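Long-range contacts in cycloserine biosynthesis protein DcsG (Streptomyces lavendulae, PDB 6JIL), which catalyses the ATP- and magnesium-dependent cyclization of O-ureido-D-serine to the antibiotic D-cycloserine, the ring-forming step of its biosynthesis: residues P249-L257 and V267-N278; S115-D123 and A155-A163. All coordinates share one frame; numbering follows the deposited sequence.

Overall arrangement
DcsG illustrates how one ATP-grasp enzyme uses contacts of contrasting chemistry in different places. Contact 1 is buried near the middle of the chain, where strands 252-259 and 265-271 form a beta hairpin at one edge of a five-stranded antiparallel sheet; it is rich in charge and holds two magnesium ions against ADP. Contact 2 is only partly buried and its centre lies about 25 Å from the centre of the chain, pairing helices 117-127 and 155-167 beside a separate four-stranded sheet. No hydrogen bond crosses it, and small apolar groups do the work. The two share no helix or strand; the centres of contact 1 and contact 2 are about 29 Å apart, and the nearest atoms of contact 1 and contact 2 about 14 Å.

Contact 1 of 2, residues P249-L257 and V267-N278; sequences PLVCGRVDL and VLEMELCEPSLN. With MG (magnesium ion), chain I; MG (magnesium ion), chain H; ADP (adenosine-5'-diphosphate), chain G.
Arg-254 and Glu-271 face each other as an antiparallel hydrogen-bonded pair in the beta hairpin of strands 252-259 and 265-271, each backbone N donating to the other's O. From CB the Arg-254 side chain runs past Ser-276: CB and CG skirt its carbonyl loosely, and Arg-254 CD comes within 3.2 Å of Ser-276 O. A bend at the third torsion (chi3 76°) then brings the guanidinium beside the Glu-271 carboxylate. A bond from NE to Asp-256 OD1 is doubtful, because the place of that oxygen is less certain. Arg-254 NH1 reaches a lone pair of Ser-276 O at 2.7 Å and bonds weakly to Glu-271 OE1. Arg-254 NH2 is shared between Glu-271 OE2 (2.7 Å) and the syn lone pair of Asp-256 OD2 (2.9 Å). The guanidinium and Glu-271 carboxylate planes stand 88° apart, and Arg-254 NH2 meets Glu-271 OE2 from above the carboxylate plane. Glu-271 OE2 also binds a magnesium ion at 2.2 Å. Glu-269 grips this ion with both oxygens, and Glu-269 OE2 bridges to the second magnesium ion, also at 2.2 Å. Phosphate oxygens of ADP contribute to both coordination shells. The opposite face of the hairpin is apolar: Val-255 CG2 presses on CE of the selenomethionine Met-270, which also touches Leu-237 of helix 227-244. Arg-254 and Glu-271 are both inferred to be active-site residues. Ser-276 O and Asp-256 OD2 probably hold the guanidinium's rotation, and since Glu-271 OE2 is shared by Arg-254 and magnesium, the arginine probably positions the metal-binding carboxylate.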
loop_
_atom_site.group_PDB
_atom_site.type_symbol
_atom_site.label_atom_id
_atom_site.label_comp_id
_atom_site.label_asym_id
_atom_site.label_seq_id
_atom_site.Cartn_x
_atom_site.Cartn_y
_atom_site.Cartn_z
ATOM N N PRO A 249 -1.369 -9.081 -15.681
ATOM C CA PRO A 249 -1.457 -7.772 -15.032
ATOM C C PRO A 249 -1.763 -8.031 -13.558
ATOM O O PRO A 249 -2.014 -9.168 -13.157
ATOM C CB PRO A 249 -2.646 -7.111 -15.729
ATOM C CG PRO A 249 -2.775 -7.868 -17.031
ATOM C CD PRO A 249 -2.476 -9.273 -16.632
ATOM N N LEU A 250 -1.735 -6.994 -12.741
ATOM C CA LEU A 250 -2.061 -7.194 -11.345
ATOM C C LEU A 250 -3.587 -7.304 -11.275
ATOM O O LEU A 250 -4.300 -6.480 -11.845
ATOM C CB LEU A 250 -1.542 -6.017 -10.521
ATOM C CG LEU A 250 -0.013 -6.010 -10.462
ATOM C CD1 LEU A 250 0.503 -4.589 -10.398
ATOM C CD2 LEU A 250 0.449 -6.833 -9.265
ATOM N N VAL A 251 -4.086 -8.344 -10.613
ATOM C CA VAL A 251 -5.530 -8.526 -10.498
ATOM C C VAL A 251 -6.131 -7.222 -10.001
ATOM O O VAL A 251 -7.165 -6.768 -10.492
ATOM C CB VAL A 251 -5.898 -9.659 -9.501
ATOM C CG1 VAL A 251 -5.418 -10.987 -10.028
ATOM C CG2 VAL A 251 -5.272 -9.386 -8.139
ATOM N N CYS A 252 -5.468 -6.618 -9.023
ATOM C CA CYS A 252 -5.934 -5.361 -8.465
ATOM C C CYS A 252 -4.753 -4.624 -7.872
ATOM O O CYS A 252 -3.717 -5.224 -7.574
ATOM C CB CYS A 252 -6.978 -5.604 -7.371
ATOM S SG CYS A 252 -6.295 -6.256 -5.837
ATOM N N GLY A 253 -4.914 -3.318 -7.706
ATOM C CA GLY A 253 -3.856 -2.515 -7.136
ATOM C C GLY A 253 -4.370 -1.116 -6.917
ATOM O O GLY A 253 -5.356 -0.712 -7.518
ATOM N N ARG A 254 -3.713 -0.381 -6.036
ATOM C CA ARG A 254 -4.102 0.984 -5.767
ATOM C C ARG A 254 -2.828 1.804 -5.820
ATOM O O ARG A 254 -1.812 1.423 -5.234
ATOM C CB ARG A 254 -4.745 1.113 -4.382
ATOM C CG ARG A 254 -5.559 2.397 -4.220
ATOM C CD ARG A 254 -6.096 2.601 -2.796
ATOM N NE ARG A 254 -5.055 3.041 -1.879
ATOM C CZ ARG A 254 -4.553 2.295 -0.898
ATOM N NH1 ARG A 254 -5.004 1.064 -0.699
ATOM N NH2 ARG A 254 -3.590 2.779 -0.123
ATOM N N VAL A 255 -2.880 2.918 -6.537
ATOM C CA VAL A 255 -1.735 3.797 -6.663
ATOM C C VAL A 255 -2.141 5.133 -6.079
ATOM O O VAL A 255 -3.085 5.757 -6.561
ATOM C CB VAL A 255 -1.349 3.981 -8.135
ATOM C CG1 VAL A 255 -0.103 4.837 -8.246
ATOM C CG2 VAL A 255 -1.125 2.623 -8.778
ATOM N N ASP A 256 -1.443 5.565 -5.029
ATOM C CA ASP A 256 -1.762 6.836 -4.390
ATOM C C ASP A 256 -0.865 7.958 -4.920
ATOM O O ASP A 256 0.368 7.860 -4.898
ATOM C CB ASP A 256 -1.642 6.702 -2.870
ATOM C CG ASP A 256 -2.457 5.526 -2.327
ATOM O OD1 ASP A 256 -3.557 5.242 -2.863
ATOM O OD2 ASP A 256 -2.001 4.885 -1.356
ATOM N N LEU A 257 -1.506 9.022 -5.398
ATOM C CA LEU A 257 -0.813 10.166 -5.982
ATOM C C LEU A 257 -0.945 11.460 -5.209
ATOM O O LEU A 257 -1.967 11.715 -4.581
ATOM C CB LEU A 257 -1.344 10.418 -7.393
ATOM C CG LEU A 257 -0.846 9.578 -8.565
ATOM C CD1 LEU A 257 -0.527 8.175 -8.121
ATOM C CD2 LEU A 257 -1.906 9.602 -9.661
ATOM N N VAL A 267 3.775 9.403 -7.383
ATOM C CA VAL A 267 3.390 8.327 -6.496
ATOM C C VAL A 267 3.811 8.587 -5.055
ATOM O O VAL A 267 4.948 8.974 -4.793
ATOM C CB VAL A 267 4.004 6.997 -6.964
ATOM C CG1 VAL A 267 3.616 5.877 -6.014
ATOM C CG2 VAL A 267 3.540 6.686 -8.382
ATOM N N LEU A 268 2.869 8.388 -4.133
ATOM C CA LEU A 268 3.095 8.552 -2.701
ATOM C C LEU A 268 3.438 7.143 -2.247
ATOM O O LEU A 268 4.485 6.896 -1.662
ATOM C CB LEU A 268 1.804 8.992 -2.010
ATOM C CG LEU A 268 1.778 9.485 -0.556
ATOM C CD1 LEU A 268 0.362 9.290 -0.021
ATOM C CD2 LEU A 268 2.765 8.752 0.310
ATOM N N GLU A 269 2.514 6.225 -2.514
ATOM C CA GLU A 269 2.688 4.823 -2.185
ATOM C C GLU A 269 1.790 4.018 -3.115
ATOM O O GLU A 269 0.890 4.564 -3.757
ATOM C CB GLU A 269 2.331 4.539 -0.722
ATOM C CG GLU A 269 0.846 4.496 -0.409
ATOM C CD GLU A 269 0.543 3.583 0.765
ATOM O OE1 GLU A 269 1.025 2.433 0.748
ATOM O OE2 GLU A 269 -0.174 4.006 1.695
HETATM N N MSE A 270 2.044 2.720 -3.184
HETATM C CA MSE A 270 1.291 1.828 -4.052
HETATM C C MSE A 270 1.066 0.507 -3.329
HETATM O O MSE A 270 1.983 -0.025 -2.712
HETATM C CB MSE A 270 2.082 1.613 -5.343
HETATM C CG MSE A 270 1.666 0.427 -6.175
HETATM SE SE MSE A 270 2.809 0.229 -7.743
HETATM C CE MSE A 270 1.470 0.483 -9.100
ATOM N N GLU A 271 -0.159 -0.011 -3.391
ATOM C CA GLU A 271 -0.494 -1.274 -2.729
ATOM C C GLU A 271 -0.982 -2.338 -3.705
ATOM O O GLU A 271 -2.044 -2.205 -4.324
ATOM C CB GLU A 271 -1.534 -1.029 -1.631
ATOM C CG GLU A 271 -0.930 -0.397 -0.385
ATOM C CD GLU A 271 -1.972 0.062 0.609
ATOM O OE1 GLU A 271 -2.909 -0.705 0.904
ATOM O OE2 GLU A 271 -1.850 1.194 1.100
ATOM N N LEU A 272 -0.205 -3.409 -3.816
ATOM C CA LEU A 272 -0.516 -4.489 -4.737
ATOM C C LEU A 272 -0.814 -5.823 -4.077
ATOM O O LEU A 272 -1.359 -6.728 -4.714
ATOM C CB LEU A 272 0.653 -4.659 -5.700
ATOM C CG LEU A 272 1.143 -3.326 -6.261
ATOM C CD1 LEU A 272 2.327 -3.563 -7.164
ATOM C CD2 LEU A 272 0.008 -2.635 -7.008
ATOM N N CYS A 273 -0.458 -5.949 -2.805
ATOM C CA CYS A 273 -0.667 -7.196 -2.085
ATOM C C CYS A 273 -2.016 -7.276 -1.398
ATOM O O CYS A 273 -2.832 -8.120 -1.750
ATOM C CB CYS A 273 0.437 -7.395 -1.056
ATOM S SG CYS A 273 0.282 -8.933 -0.149
ATOM N N GLU A 274 -2.236 -6.406 -0.413
ATOM C CA GLU A 274 -3.494 -6.368 0.332
ATOM C C GLU A 274 -4.005 -4.926 0.449
ATOM O O GLU A 274 -4.086 -4.369 1.540
ATOM C CB GLU A 274 -3.288 -6.967 1.725
ATOM C CG GLU A 274 -1.936 -6.664 2.351
ATOM C CD GLU A 274 -1.595 -5.186 2.343
ATOM O OE1 GLU A 274 -1.337 -4.636 1.249
ATOM O OE2 GLU A 274 -1.591 -4.569 3.429
ATOM N N PRO A 275 -4.371 -4.312 -0.682
ATOM C CA PRO A 275 -4.862 -2.935 -0.689
ATOM C C PRO A 275 -6.312 -2.708 -0.323
ATOM O O PRO A 275 -7.186 -3.547 -0.572
ATOM C CB PRO A 275 -4.634 -2.517 -2.123
ATOM C CG PRO A 275 -5.045 -3.777 -2.856
ATOM C CD PRO A 275 -4.309 -4.839 -2.062
ATOM N N SER A 276 -6.559 -1.558 0.282
ATOM C CA SER A 276 -7.920 -1.159 0.553
ATOM C C SER A 276 -8.212 -0.684 -0.870
ATOM O O SER A 276 -7.415 0.060 -1.456
ATOM C CB SER A 276 -7.957 0.015 1.523
ATOM O OG SER A 276 -9.150 0.767 1.369
ATOM N N LEU A 277 -9.322 -1.126 -1.440
ATOM C CA LEU A 277 -9.651 -0.757 -2.816
ATOM C C LEU A 277 -10.738 0.303 -2.993
ATOM O O LEU A 277 -10.909 0.824 -4.091
ATOM C CB LEU A 277 -10.020 -2.026 -3.588
ATOM C CG LEU A 277 -8.869 -3.030 -3.699
ATOM C CD1 LEU A 277 -9.397 -4.412 -4.047
ATOM C CD2 LEU A 277 -7.886 -2.554 -4.758
ATOM N N ASN A 278 -11.466 0.618 -1.923
ATOM C CA ASN A 278 -12.543 1.614 -1.967
ATOM C C ASN A 278 -13.679 1.175 -2.889
ATOM O O ASN A 278 -14.270 1.992 -3.603
ATOM C CB ASN A 278 -12.007 2.977 -2.431
ATOM C CG ASN A 278 -10.963 3.543 -1.490
ATOM O OD1 ASN A 278 -11.185 3.631 -0.290
ATOM N ND2 ASN A 278 -9.820 3.932 -2.035
HETATM MG MG MG I . -0.339 1.917 2.555
HETATM MG MG MG H . -1.559 5.658 2.319
HETATM P PB ADP G . 0.850 4.293 4.794
HETATM O O1B ADP G . -0.543 4.963 4.333
HETATM O O2B ADP G . 1.072 2.988 4.033
HETATM O O3B ADP G . 0.778 3.998 6.309
HETATM P PA ADP G . 1.786 6.594 3.613
HETATM O O1A ADP G . 2.872 6.807 2.658
HETATM O O2A ADP G . 0.435 6.444 2.789
HETATM O O3A ADP G . 2.132 5.263 4.494
HETATM O "O5'" ADP G . 1.739 7.856 4.610
HETATM C "C5'" ADP G . 0.489 7.874 5.300
HETATM C "C4'" ADP G . -0.092 9.292 5.219
HETATM O "O4'" ADP G . 0.888 10.255 5.668
HETATM C "C3'" ADP G . -0.457 9.656 3.785
HETATM O "O3'" ADP G . -1.795 9.285 3.470
HETATM C "C2'" ADP G . -0.224 11.168 3.741
HETATM O "O2'" ADP G . -1.397 11.896 4.118
HETATM C "C1'" ADP G . 0.944 11.377 4.732
HETATM N N9 ADP G . 2.256 11.430 4.027
HETATM C C8 ADP G . 3.229 10.461 4.011
HETATM N N7 ADP G . 4.268 10.865 3.342
HETATM C C5 ADP G . 4.044 12.112 2.879
HETATM C C6 ADP G . 4.863 13.117 2.296
HETATM N N6 ADP G . 6.155 12.826 1.881
HETATM N N1 ADP G . 4.366 14.362 2.172
HETATM C C2 ADP G . 3.136 14.675 2.583
HETATM N N3 ADP G . 2.336 13.769 3.142
HETATM C C4 ADP G . 2.739 12.495 3.309
HETATM O O HOH W 1 -3.054 -7.667 -6.848
HETATM O O HOH W 2 -2.698 6.903 4.072
HETATM O O HOH W 3 -2.213 6.504 0.256
HETATM O O HOH W 4 0.953 0.146 3.239
#

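Contact 2 of 2, residues S115-D123 and A155-A163; sequences SDALAAVRD and AEPASRHVA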
loop_
_atom_site.group_PDB
_atom_site.type_symbol
_atom_site.label_atom_id
_atom_site.label_comp_id
_atom_site.label_asym_id
_atom_site.label_seq_id
_atom_site.Cartn_x
_atom_site.Cartn_y
_atom_site.Cartn_z
ATOM N N SER A 115 22.402 1.620 10.279
ATOM C CA SER A 115 22.833 2.976 9.947
ATOM C C SER A 115 22.799 3.869 11.175
ATOM O O SER A 115 22.131 3.568 12.168
ATOM C CB SER A 115 21.920 3.596 8.887
ATOM O OG SER A 115 21.954 2.879 7.667
ATOM N N ASP A 116 23.527 4.973 11.093
ATOM C CA ASP A 116 23.568 5.955 12.166
ATOM C C ASP A 116 22.301 6.785 11.956
ATOM O O ASP A 116 22.199 7.534 10.988
ATOM C CB ASP A 116 24.817 6.827 12.005
ATOM C CG ASP A 116 24.982 7.829 13.121
ATOM O OD1 ASP A 116 24.017 8.563 13.424
ATOM O OD2 ASP A 116 26.092 7.894 13.690
ATOM N N ALA A 117 21.334 6.649 12.854
ATOM C CA ALA A 117 20.073 7.372 12.717
ATOM C C ALA A 117 20.204 8.886 12.524
ATOM O O ALA A 117 19.691 9.434 11.539
ATOM C CB ALA A 117 19.165 7.078 13.912
ATOM N N LEU A 118 20.886 9.562 13.448
ATOM C CA LEU A 118 21.025 11.012 13.351
ATOM C C LEU A 118 21.821 11.495 12.144
ATOM O O LEU A 118 21.477 12.513 11.550
ATOM C CB LEU A 118 21.627 11.594 14.632
ATOM C CG LEU A 118 21.714 13.126 14.639
ATOM C CD1 LEU A 118 20.368 13.717 14.240
ATOM C CD2 LEU A 118 22.115 13.622 16.012
ATOM N N ALA A 119 22.881 10.781 11.781
ATOM C CA ALA A 119 23.669 11.184 10.622
ATOM C C ALA A 119 22.781 11.075 9.390
ATOM O O ALA A 119 22.761 11.975 8.554
ATOM C CB ALA A 119 24.893 10.291 10.466
ATOM N N ALA A 120 22.046 9.969 9.289
ATOM C CA ALA A 120 21.150 9.735 8.162
ATOM C C ALA A 120 20.164 10.887 7.985
ATOM O O ALA A 120 19.927 11.333 6.860
ATOM C CB ALA A 120 20.384 8.435 8.360
ATOM N N VAL A 121 19.586 11.360 9.089
ATOM C CA VAL A 121 18.628 12.461 9.024
ATOM C C VAL A 121 19.305 13.756 8.571
ATOM O O VAL A 121 18.764 14.499 7.745
ATOM C CB VAL A 121 17.954 12.701 10.385
ATOM C CG1 VAL A 121 17.113 13.966 10.334
ATOM C CG2 VAL A 121 17.077 11.508 10.751
ATOM N N ARG A 122 20.498 14.013 9.098
ATOM C CA ARG A 122 21.231 15.212 8.744
ATOM C C ARG A 122 21.713 15.216 7.300
ATOM O O ARG A 122 21.660 16.249 6.639
ATOM C CB ARG A 122 22.389 15.421 9.719
ATOM C CG ARG A 122 21.862 15.770 11.103
ATOM C CD ARG A 122 22.923 16.122 12.121
ATOM N NE ARG A 122 22.290 16.724 13.293
ATOM C CZ ARG A 122 22.879 16.888 14.472
ATOM N NH1 ARG A 122 24.136 16.492 14.654
ATOM N NH2 ARG A 122 22.206 17.444 15.474
ATOM N N ASP A 123 22.174 14.077 6.793
ATOM C CA ASP A 123 22.615 14.040 5.406
ATOM C C ASP A 123 21.409 14.337 4.529
ATOM O O ASP A 123 21.508 15.064 3.546
ATOM C CB ASP A 123 23.169 12.668 5.023
ATOM C CG ASP A 123 23.535 12.587 3.546
ATOM O OD1 ASP A 123 24.540 13.213 3.150
ATOM O OD2 ASP A 123 22.813 11.914 2.775
ATOM N N ALA A 155 15.517 17.512 13.686
ATOM C CA ALA A 155 16.265 16.351 13.227
ATOM C C ALA A 155 16.539 15.339 14.345
ATOM O O ALA A 155 16.319 14.140 14.175
ATOM C CB ALA A 155 17.574 16.798 12.590
ATOM N N GLU A 156 17.017 15.821 15.489
ATOM C CA GLU A 156 17.335 14.936 16.601
ATOM C C GLU A 156 16.129 14.102 17.013
ATOM O O GLU A 156 16.222 12.879 17.103
ATOM C CB GLU A 156 17.878 15.743 17.788
ATOM C CG GLU A 156 18.576 14.908 18.860
ATOM C CD GLU A 156 17.610 14.315 19.869
ATOM O OE1 GLU A 156 18.045 13.486 20.696
ATOM O OE2 GLU A 156 16.417 14.686 19.839
ATOM N N PRO A 157 14.976 14.745 17.266
ATOM C CA PRO A 157 13.791 13.974 17.660
ATOM C C PRO A 157 13.413 12.951 16.588
ATOM O O PRO A 157 13.097 11.801 16.885
ATOM C CB PRO A 157 12.726 15.051 17.836
ATOM C CG PRO A 157 13.524 16.230 18.290
ATOM C CD PRO A 157 14.709 16.188 17.359
ATOM N N ALA A 158 13.451 13.377 15.333
ATOM C CA ALA A 158 13.121 12.479 14.239
ATOM C C ALA A 158 14.138 11.335 14.167
ATOM O O ALA A 158 13.781 10.201 13.852
ATOM C CB ALA A 158 13.090 13.249 12.918
ATOM N N SER A 159 15.402 11.626 14.458
ATOM C CA SER A 159 16.426 10.599 14.406
ATOM C C SER A 159 16.101 9.539 15.447
ATOM O O SER A 159 16.425 8.362 15.272
ATOM C CB SER A 159 17.813 11.196 14.670
ATOM O OG SER A 159 17.919 11.716 15.985
ATOM N N ARG A 160 15.453 9.961 16.532
ATOM C CA ARG A 160 15.071 9.038 17.594
ATOM C C ARG A 160 13.905 8.196 17.105
ATOM O O ARG A 160 13.773 7.030 17.466
ATOM C CB ARG A 160 14.692 9.800 18.866
ATOM C CG ARG A 160 15.886 10.120 19.767
ATOM C CD ARG A 160 15.735 11.479 20.454
ATOM N NE ARG A 160 14.432 11.653 21.098
ATOM C CZ ARG A 160 14.017 12.789 21.651
ATOM N NH1 ARG A 160 14.803 13.860 21.642
ATOM N NH2 ARG A 160 12.812 12.861 22.208
ATOM N N HIS A 161 13.061 8.795 16.277
ATOM C CA HIS A 161 11.929 8.072 15.710
ATOM C C HIS A 161 12.533 7.047 14.755
ATOM O O HIS A 161 12.140 5.880 14.742
ATOM C CB HIS A 161 11.008 9.037 14.953
ATOM C CG HIS A 161 9.832 8.377 14.300
ATOM N ND1 HIS A 161 8.946 9.064 13.499
ATOM C CD2 HIS A 161 9.401 7.094 14.320
ATOM C CE1 HIS A 161 8.020 8.234 13.053
ATOM N NE2 HIS A 161 8.274 7.031 13.537
ATOM N N VAL A 162 13.513 7.493 13.975
ATOM C CA VAL A 162 14.185 6.632 13.015
ATOM C C VAL A 162 14.867 5.467 13.721
ATOM O O VAL A 162 14.717 4.312 13.316
ATOM C CB VAL A 162 15.240 7.424 12.189
ATOM C CG1 VAL A 162 16.110 6.469 11.377
ATOM C CG2 VAL A 162 14.532 8.395 11.253
ATOM N N ALA A 163 15.602 5.773 14.785
ATOM C CA ALA A 163 16.315 4.749 15.531
ATOM C C ALA A 163 15.366 3.673 16.036
ATOM O O ALA A 163 15.661 2.483 15.937
ATOM C CB ALA A 163 17.072 5.376 16.701
#
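Leu-118 and Ser-159 mark the crossing of two helices, 117-127 and 155-167, which belong to the ATP-grasp fold and accompany its four-stranded antiparallel sheet. The segment axes approach to 8.3 Å, with their N-to-C directions 125° apart, close enough for backbone to take part: Ser-159 CB sits 3.5 Å from Leu-118 CA, and Ala-117 CB lies 3.3 Å from Ser-159 O. Small residues make this tightness possible. Toward the sheet, the two branches of Val-121 divide the work. With chi1 at 172°, Val-121 CG1 lies opposite the backbone N and rests on Ala-155 CB at 3.6 Å, whereas CG2 faces Ser-159 and, more loosely, Val-162 CG2. Val-162 in turn touches Val-136 and Leu-174 of the sheet, joining the helix pair to the layer that lies beside it.

The solvent side is looser. There Leu-118 CD1 still lies against Ser-159 CB at 3.6 Å but reaches Glu-156 CA only at 4.0 Å, and Glu-156 turns its own carboxylate away from helix 117-127 to form a salt bridge with Arg-160 within its own helix. The extended side chain of the exposed Arg-122 lays its guanidinium under Leu-118 CD2, which sits 3.6 Å above the plane and over its centre.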